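Local coordinates for protein Plm1 (PDB 4HXY) that probably reduces the beta-keto group of the growing polyketide as the NADPH-binding ketoreductase domain of the first phoslactomycin synthase module, at residues 39-44 with 141-146; 171-176 with 325-330; 254-259 with 304-309. All blocks are in the same frame, centred on the assembly; numbering follows the deposited sequence.

Interaction 1 of 3, residues 39-44 with 141-146; sequences GSLFDD and RALAGT
Leu-41, the loop residue that reaches helix 137-148, also lays its CB on one face of the Phe-42 ring, 4.0 Å above the ring plane and offset toward the rim. Gly-39 O lies in the plane of that ring at its edge, and the ring of Trp-28 meets it with planes at about 40°. Gly-39 to Phe-42 form a type I beta turn, so the loop doubles back here and presents Leu-41 to the helix. Leu-41 CG stands anti to the carbonyl carbon (chi1 -73°), which carries the two methyls forward to separate targets: Leu-41 CD2 approaches Ala-144 CB at 4.1 Å, while Leu-41 CD1 comes to 4.3 Å from Leu-143 CD2. The contact is wholly apolar and modest, burying 122 Å² in all. Val-24 touches both Leu-41 and Ala-144 and so widens the apolar patch. On the helix, Ala-142 O takes two donors from opposite faces of its carbonyl plane: Thr-146 N, and Thr-146 OG1 at 3.0 Å. Leu-143 also touches Val-88 of strand 85-90, and Ala-142, which has no part in the contact with the loop, lies on Val-163 of strand 160-164. A loop packed against a helix that also covers parallel strands is consistent with the truncated Rossmann-like structural subdomain of polyketide synthase ketoreductases.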
loop_
_atom_site.group_PDB
_atom_site.type_symbol
_atom_site.label_atom_id
_atom_site.label_comp_id
_atom_site.label_asym_id
_atom_site.label_seq_id
_atom_site.Cartn_x
_atom_site.Cartn_y
_atom_site.Cartn_z
ATOM N N GLY A 39 4.685 -6.486 27.265
ATOM C CA GLY A 39 5.852 -7.195 27.790
ATOM C C GLY A 39 5.496 -8.029 29.016
ATOM O O GLY A 39 6.102 -9.081 29.278
ATOM N N SER A 40 4.509 -7.547 29.770
ATOM C CA SER A 40 4.076 -8.201 31.009
ATOM C C SER A 40 3.266 -9.478 30.796
ATOM O O SER A 40 2.951 -10.176 31.767
ATOM C CB SER A 40 3.294 -7.213 31.875
ATOM O OG SER A 40 2.078 -6.831 31.244
ATOM N N LEU A 41 2.922 -9.803 29.550
ATOM C CA LEU A 41 2.276 -11.072 29.225
ATOM C C LEU A 41 3.246 -12.252 29.319
ATOM O O LEU A 41 2.815 -13.403 29.404
ATOM C CB LEU A 41 1.669 -11.028 27.821
ATOM C CG LEU A 41 0.408 -10.179 27.652
ATOM C CD1 LEU A 41 0.072 -10.039 26.174
ATOM C CD2 LEU A 41 -0.772 -10.800 28.403
ATOM N N PHE A 42 4.540 -11.941 29.294
ATOM C CA PHE A 42 5.604 -12.916 29.172
ATOM C C PHE A 42 6.400 -12.976 30.461
ATOM O O PHE A 42 6.663 -11.956 31.089
ATOM C CB PHE A 42 6.548 -12.524 28.033
ATOM C CG PHE A 42 5.843 -12.314 26.732
ATOM C CD1 PHE A 42 5.569 -13.392 25.910
ATOM C CD2 PHE A 42 5.431 -11.048 26.339
ATOM C CE1 PHE A 42 4.881 -13.209 24.724
ATOM C CE2 PHE A 42 4.767 -10.860 25.146
ATOM C CZ PHE A 42 4.497 -11.932 24.334
ATOM N N ASP A 43 6.774 -14.186 30.854
ATOM C CA ASP A 43 7.662 -14.353 31.984
ATOM C C ASP A 43 9.081 -14.357 31.428
ATOM O O ASP A 43 9.413 -15.164 30.562
ATOM C CB ASP A 43 7.344 -15.658 32.731
ATOM C CG ASP A 43 6.054 -15.574 33.546
ATOM O OD1 ASP A 43 5.603 -14.454 33.888
ATOM O OD2 ASP A 43 5.477 -16.633 33.853
ATOM N N ASP A 44 9.890 -13.430 31.919
ATOM C CA ASP A 44 11.299 -13.342 31.595
ATOM C C ASP A 44 11.611 -13.359 30.095
ATOM O O ASP A 44 12.464 -14.123 29.638
ATOM C CB ASP A 44 12.037 -14.469 32.324
ATOM C CG ASP A 44 11.786 -14.432 33.827
ATOM O OD1 ASP A 44 11.003 -15.259 34.335
ATOM O OD2 ASP A 44 12.359 -13.543 34.484
ATOM N N ARG A 141 -5.674 -9.574 26.654
ATOM C CA ARG A 141 -6.189 -10.941 26.593
ATOM C C ARG A 141 -6.462 -11.427 25.180
ATOM O O ARG A 141 -6.272 -12.611 24.885
ATOM C CB ARG A 141 -7.461 -11.088 27.443
ATOM C CG ARG A 141 -7.242 -10.935 28.934
ATOM C CD ARG A 141 -8.472 -11.451 29.705
ATOM N NE ARG A 141 -9.703 -10.788 29.254
ATOM C CZ ARG A 141 -10.194 -9.649 29.753
ATOM N NH1 ARG A 141 -9.590 -9.008 30.762
ATOM N NH2 ARG A 141 -11.314 -9.140 29.242
ATOM N N ALA A 142 -6.897 -10.520 24.318
ATOM C CA ALA A 142 -7.113 -10.849 22.933
ATOM C C ALA A 142 -5.780 -11.214 22.276
ATOM O O ALA A 142 -5.712 -12.155 21.517
ATOM C CB ALA A 142 -7.790 -9.692 22.198
ATOM N N LEU A 143 -4.735 -10.448 22.565
ATOM C CA LEU A 143 -3.414 -10.754 22.019
ATOM C C LEU A 143 -2.847 -12.062 22.568
ATOM O O LEU A 143 -2.290 -12.858 21.859
ATOM C CB LEU A 143 -2.413 -9.628 22.277
ATOM C CG LEU A 143 -1.052 -9.930 21.641
ATOM C CD1 LEU A 143 -1.145 -9.954 20.134
ATOM C CD2 LEU A 143 -0.056 -8.939 22.055
ATOM N N ALA A 144 -3.010 -12.275 23.858
ATOM C CA ALA A 144 -2.477 -13.480 24.475
ATOM C C ALA A 144 -3.118 -14.726 23.896
ATOM O O ALA A 144 -2.440 -15.686 23.597
ATOM C CB ALA A 144 -2.670 -13.426 25.966
ATOM N N GLY A 145 -4.428 -14.687 23.721
ATOM C CA GLY A 145 -5.155 -15.794 23.089
ATOM C C GLY A 145 -4.649 -16.075 21.689
ATOM O O GLY A 145 -4.503 -17.224 21.289
ATOM N N THR A 146 -4.347 -15.013 20.944
ATOM C CA THR A 146 -3.845 -15.144 19.586
ATOM C C THR A 146 -2.461 -15.796 19.562
ATOM O O THR A 146 -2.221 -16.691 18.756
ATOM C CB THR A 146 -3.830 -13.752 18.889
ATOM O OG1 THR A 146 -5.178 -13.267 18.790
ATOM C CG2 THR A 146 -3.212 -13.820 17.502
#

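Interaction 2 of 3, residues 171-176 with 325-330; sequences RRLVTT and GIWGAA
Arg-171 and Leu-173 bridge part of the seam between strand 167-175 and the short helix 324-327, probably the structural and catalytic subdomains, by meeting Ile-326 and Trp-327. Arg-171 is extended from CG to NE and presents its guanidinium end-on to a single backbone oxygen. Arg-171 NH1 reaches Ile-326 O at 2.9 Å, nearly in line with the carbonyl bond; Arg-171 NH2 reaches Ile-326 O at 3.0 Å in the carbonyl plane, on a lone pair. The oxygen lies in the guanidinium plane, but sharing it bends both bonds, with N-H...O angles of 142° and 141°. Glu-10 forms a salt bridge with NE and Gln-160 OE1 accepts from NH1, so the group is fixed in rotation and its charge, close to that of Arg-115, probably balanced. Two residues along the strand, Leu-173 has CG anti to its nitrogen (chi1 -173°) and straddles the partners: Leu-173 CD2 meets Ile-326 CG2 at 3.9 Å, the two side chains crossing at about a right angle, and Leu-173 CD1 lies 4.1 Å from Trp-327 CZ3, oblique to the ring. Phe-417 and Phe-430 meet the indole edge-to-face. Such a strand laid against the segment following strand 316-322, at whose end short-chain dehydrogenases/reductases usually carry their catalytic serine, is consistent with the joined subdomains of a modular ketoreductase.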
loop_
_atom_site.group_PDB
_atom_site.type_symbol
_atom_site.label_atom_id
_atom_site.label_comp_id
_atom_site.label_asym_id
_atom_site.label_seq_id
_atom_site.Cartn_x
_atom_site.Cartn_y
_atom_site.Cartn_z
ATOM N N ARG A 171 -8.793 -10.078 8.395
ATOM C CA ARG A 171 -8.779 -9.362 7.097
ATOM C C ARG A 171 -9.168 -10.278 5.947
ATOM O O ARG A 171 -8.744 -11.441 5.898
ATOM C CB ARG A 171 -7.391 -8.805 6.838
ATOM C CG ARG A 171 -7.324 -7.798 5.720
ATOM C CD ARG A 171 -6.004 -7.078 5.708
ATOM N NE ARG A 171 -5.860 -6.221 4.527
ATOM C CZ ARG A 171 -5.255 -6.562 3.397
ATOM N NH1 ARG A 171 -4.719 -7.773 3.237
ATOM N NH2 ARG A 171 -5.222 -5.680 2.405
ATOM N N ARG A 172 -9.979 -9.738 5.043
ATOM C CA ARG A 172 -10.432 -10.451 3.855
ATOM C C ARG A 172 -10.390 -9.550 2.640
ATOM O O ARG A 172 -10.458 -8.311 2.772
ATOM C CB ARG A 172 -11.867 -10.892 4.042
ATOM C CG ARG A 172 -12.104 -11.808 5.233
ATOM C CD ARG A 172 -11.516 -13.161 4.997
ATOM N NE ARG A 172 -11.819 -14.068 6.111
ATOM C CZ ARG A 172 -10.964 -14.475 7.048
ATOM N NH1 ARG A 172 -9.703 -14.063 7.058
ATOM N NH2 ARG A 172 -11.373 -15.336 7.991
ATOM N N LEU A 173 -10.266 -10.158 1.465
ATOM C CA LEU A 173 -10.348 -9.445 0.190
ATOM C C LEU A 173 -11.563 -9.984 -0.522
ATOM O O LEU A 173 -11.679 -11.201 -0.687
ATOM C CB LEU A 173 -9.073 -9.664 -0.642
ATOM C CG LEU A 173 -8.785 -8.922 -1.956
ATOM C CD1 LEU A 173 -9.510 -9.590 -3.119
ATOM C CD2 LEU A 173 -9.099 -7.395 -1.836
ATOM N N VAL A 174 -12.505 -9.104 -0.840
ATOM C CA VAL A 174 -13.768 -9.498 -1.482
ATOM C C VAL A 174 -14.089 -8.625 -2.695
ATOM O O VAL A 174 -13.564 -7.527 -2.847
ATOM C CB VAL A 174 -14.934 -9.421 -0.504
ATOM C CG1 VAL A 174 -14.762 -10.478 0.608
ATOM C CG2 VAL A 174 -15.101 -7.998 0.056
ATOM N N THR A 175 -14.977 -9.115 -3.556
ATOM C CA THR A 175 -15.508 -8.288 -4.621
ATOM C C THR A 175 -16.334 -7.119 -4.073
ATOM O O THR A 175 -16.911 -7.183 -2.982
ATOM C CB THR A 175 -16.390 -9.087 -5.607
ATOM O OG1 THR A 175 -17.534 -9.599 -4.923
ATOM C CG2 THR A 175 -15.573 -10.223 -6.247
ATOM N N THR A 176 -16.317 -6.011 -4.812
ATOM C CA THR A 176 -17.272 -4.912 -4.606
ATOM C C THR A 176 -17.934 -4.562 -5.921
ATOM O O THR A 176 -17.445 -4.926 -6.994
ATOM C CB THR A 176 -16.639 -3.586 -4.139
ATOM O OG1 THR A 176 -15.630 -3.166 -5.081
ATOM C CG2 THR A 176 -16.096 -3.691 -2.758
ATOM N N GLY A 325 0.512 -3.984 -2.449
ATOM C CA GLY A 325 0.251 -3.493 -1.108
ATOM C C GLY A 325 -1.029 -4.042 -0.512
ATOM O O GLY A 325 -1.374 -3.717 0.641
ATOM N N ILE A 326 -1.785 -4.829 -1.292
ATOM C CA ILE A 326 -3.037 -5.384 -0.839
ATOM C C ILE A 326 -2.815 -6.815 -0.334
ATOM O O ILE A 326 -3.259 -7.177 0.771
ATOM C CB ILE A 326 -4.108 -5.401 -1.969
ATOM C CG1 ILE A 326 -4.415 -3.983 -2.463
ATOM C CG2 ILE A 326 -5.404 -6.117 -1.470
ATOM C CD1 ILE A 326 -5.044 -3.091 -1.387
ATOM N N TRP A 327 -2.159 -7.624 -1.166
ATOM C CA TRP A 327 -1.893 -9.008 -0.791
ATOM C C TRP A 327 -0.451 -9.467 -0.796
ATOM O O TRP A 327 -0.160 -10.525 -0.222
ATOM C CB TRP A 327 -2.768 -9.949 -1.604
ATOM C CG TRP A 327 -2.694 -9.872 -3.106
ATOM C CD1 TRP A 327 -1.649 -10.205 -3.909
ATOM C CD2 TRP A 327 -3.781 -9.529 -3.981
ATOM N NE1 TRP A 327 -1.998 -10.042 -5.228
ATOM C CE2 TRP A 327 -3.305 -9.647 -5.300
ATOM C CE3 TRP A 327 -5.100 -9.115 -3.771
ATOM C CZ2 TRP A 327 -4.117 -9.408 -6.405
ATOM C CZ3 TRP A 327 -5.901 -8.866 -4.869
ATOM C CH2 TRP A 327 -5.402 -9.002 -6.172
ATOM N N GLY A 328 0.442 -8.700 -1.421
ATOM C CA GLY A 328 1.876 -8.993 -1.414
ATOM C C GLY A 328 2.341 -9.835 -2.578
ATOM O O GLY A 328 1.560 -10.548 -3.213
ATOM N N ALA A 329 3.654 -9.787 -2.825
ATOM C CA ALA A 329 4.319 -10.649 -3.804
ATOM C C ALA A 329 5.760 -10.812 -3.327
ATOM O O ALA A 329 6.340 -9.897 -2.789
ATOM C CB ALA A 329 4.286 -10.055 -5.243
ATOM N N ALA A 330 6.316 -12.002 -3.488
ATOM C CA ALA A 330 7.727 -12.215 -3.175
ATOM C C ALA A 330 8.606 -11.218 -3.931
ATOM O O ALA A 330 8.363 -10.910 -5.101
ATOM C CB ALA A 330 8.142 -13.674 -3.522
#

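Interaction 3 of 3, residues 254-259 with 304-309; sequences AAMSGL and ALLLDE
Met-256 and the pair Leu-306 and Leu-307 meet between two helices, 253-265 and 290-310, of the Rossmann fold that carries NADPH. The tight part lies toward strands 215-220 and 270-275. There the Met-256 chain, bent at both chi2 (-68°) and chi3 (-76°), curls so that its end methyl turns to Leu-307, Met-256 CE standing 4.1 Å from the branch carbon Leu-307 CG. Val-250 touches both Met-256 and Leu-307, Leu-219 of strand 215-220 lies against Met-256, and Val-273 and His-275 of strand 270-275 meet Leu-307. Leu-306 starts out toward the other helix and sets CD2 on the stem of the methionine, Leu-306 CD2 lying 3.8 Å from Met-256 CG and 3.9 Å from Met-256 CB. The side chains cross at a slant; Leu-306 takes the root and Leu-307 the tip of the same methionine. Together they fill the spacing between the backbones, whose nearest pair, Met-256 CA and Leu-307 CA, is 8.2 Å apart. The outer side is looser and polar: exposed Ala-254 and Glu-309 do not touch across the two segments. Glu-309 OE2 instead forms a salt bridge with Arg-253, tying the two helices at their solvent rim. The closest approach is buried: Met-256 CE and Leu-307 CD2 are 3.4 Å apart, tighter than usual for two methyl carbons.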
loop_
_atom_site.group_PDB
_atom_site.type_symbol
_atom_site.label_atom_id
_atom_site.label_comp_id
_atom_site.label_asym_id
_atom_site.label_seq_id
_atom_site.Cartn_x
_atom_site.Cartn_y
_atom_site.Cartn_z
ATOM N N ALA A 254 12.033 21.869 -1.470
ATOM C CA ALA A 254 12.306 23.212 -2.000
ATOM C C ALA A 254 11.808 23.347 -3.434
ATOM O O ALA A 254 11.180 24.346 -3.784
ATOM C CB ALA A 254 13.803 23.526 -1.929
ATOM N N ALA A 255 12.111 22.347 -4.255
ATOM C CA ALA A 255 11.684 22.300 -5.649
ATOM C C ALA A 255 10.169 22.181 -5.777
ATOM O O ALA A 255 9.571 22.854 -6.605
ATOM C CB ALA A 255 12.366 21.147 -6.374
ATOM N N MET A 256 9.549 21.334 -4.954
ATOM C CA MET A 256 8.099 21.133 -5.047
ATOM C C MET A 256 7.341 22.380 -4.602
ATOM O O MET A 256 6.382 22.802 -5.265
ATOM C CB MET A 256 7.660 19.900 -4.242
ATOM C CG MET A 256 8.097 18.600 -4.884
ATOM S SD MET A 256 7.275 18.215 -6.444
ATOM C CE MET A 256 5.704 17.679 -5.784
ATOM N N SER A 257 7.782 22.977 -3.502
ATOM C CA SER A 257 7.119 24.169 -2.970
ATOM C C SER A 257 7.288 25.364 -3.916
ATOM O O SER A 257 6.362 26.155 -4.082
ATOM C CB SER A 257 7.637 24.504 -1.571
ATOM O OG SER A 257 9.028 24.775 -1.595
ATOM N N GLY A 258 8.462 25.479 -4.535
ATOM C CA GLY A 258 8.709 26.465 -5.592
ATOM C C GLY A 258 7.753 26.387 -6.766
ATOM O O GLY A 258 7.231 27.413 -7.219
ATOM N N LEU A 259 7.529 25.169 -7.258
ATOM C CA LEU A 259 6.653 24.923 -8.395
ATOM C C LEU A 259 5.228 25.297 -8.032
ATOM O O LEU A 259 4.542 26.023 -8.767
ATOM C CB LEU A 259 6.713 23.447 -8.800
ATOM C CG LEU A 259 5.757 23.033 -9.915
ATOM C CD1 LEU A 259 6.039 23.833 -11.187
ATOM C CD2 LEU A 259 5.838 21.534 -10.185
ATOM N N ALA A 304 4.150 11.409 -1.869
ATOM C CA ALA A 304 2.742 11.573 -1.551
ATOM C C ALA A 304 2.508 12.416 -0.305
ATOM O O ALA A 304 1.578 13.243 -0.282
ATOM C CB ALA A 304 2.075 10.216 -1.408
ATOM N N LEU A 305 3.336 12.203 0.724
ATOM C CA LEU A 305 3.224 12.933 1.972
ATOM C C LEU A 305 3.535 14.406 1.736
ATOM O O LEU A 305 2.888 15.277 2.313
ATOM C CB LEU A 305 4.173 12.381 3.026
ATOM C CG LEU A 305 3.706 11.049 3.624
ATOM C CD1 LEU A 305 4.851 10.367 4.392
ATOM C CD2 LEU A 305 2.456 11.154 4.495
ATOM N N LEU A 306 4.530 14.668 0.897
ATOM C CA LEU A 306 4.900 16.064 0.594
ATOM C C LEU A 306 3.772 16.735 -0.185
ATOM O O LEU A 306 3.370 17.864 0.138
ATOM C CB LEU A 306 6.200 16.111 -0.194
ATOM C CG LEU A 306 6.779 17.492 -0.522
ATOM C CD1 LEU A 306 7.009 18.327 0.733
ATOM C CD2 LEU A 306 8.067 17.320 -1.310
ATOM N N LEU A 307 3.204 16.023 -1.159
ATOM C CA LEU A 307 2.083 16.562 -1.934
ATOM C C LEU A 307 0.885 16.868 -1.046
ATOM O O LEU A 307 0.226 17.884 -1.212
ATOM C CB LEU A 307 1.655 15.610 -3.038
ATOM C CG LEU A 307 2.610 15.483 -4.224
ATOM C CD1 LEU A 307 2.382 14.154 -4.959
ATOM C CD2 LEU A 307 2.470 16.672 -5.173
ATOM N N ASP A 308 0.569 15.951 -0.139
ATOM C CA ASP A 308 -0.548 16.118 0.772
ATOM C C ASP A 308 -0.335 17.373 1.623
ATOM O O ASP A 308 -1.258 18.171 1.822
ATOM C CB ASP A 308 -0.686 14.874 1.666
ATOM C CG ASP A 308 -1.713 15.046 2.776
ATOM O OD1 ASP A 308 -2.915 15.215 2.504
ATOM O OD2 ASP A 308 -1.303 15.006 3.940
ATOM N N GLU A 309 0.877 17.546 2.122
ATOM C CA GLU A 309 1.187 18.693 2.968
ATOM C C GLU A 309 1.101 20.037 2.226
ATOM O O GLU A 309 0.530 21.025 2.752
ATOM C CB GLU A 309 2.551 18.507 3.600
ATOM C CG GLU A 309 2.951 19.650 4.526
ATOM C CD GLU A 309 4.414 19.621 4.868
ATOM O OE1 GLU A 309 5.022 18.529 4.795
ATOM O OE2 GLU A 309 4.969 20.711 5.173
#

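The three contacts probably run from the structural to the cofactor-binding subdomain of the ketoreductase. Interactions 1 and 3 are farthest apart, about 43 Å between centres; the centre of interaction 2 lies about 28 Å from that of interaction 1 and about 30 Å from that of interaction 3. Interaction 2 joins strand 167-175 to the segment after strand 316-322, and the chain between its two segments includes both helices of interaction 3. Both lie near the bound NADPH without reaching it: the side chain of Met-256 is about 7 Å away and that of Ile-326 about 10 Å. The contacts do not touch one another, interactions 1 and 2 coming nearest at about 11 Å between atoms.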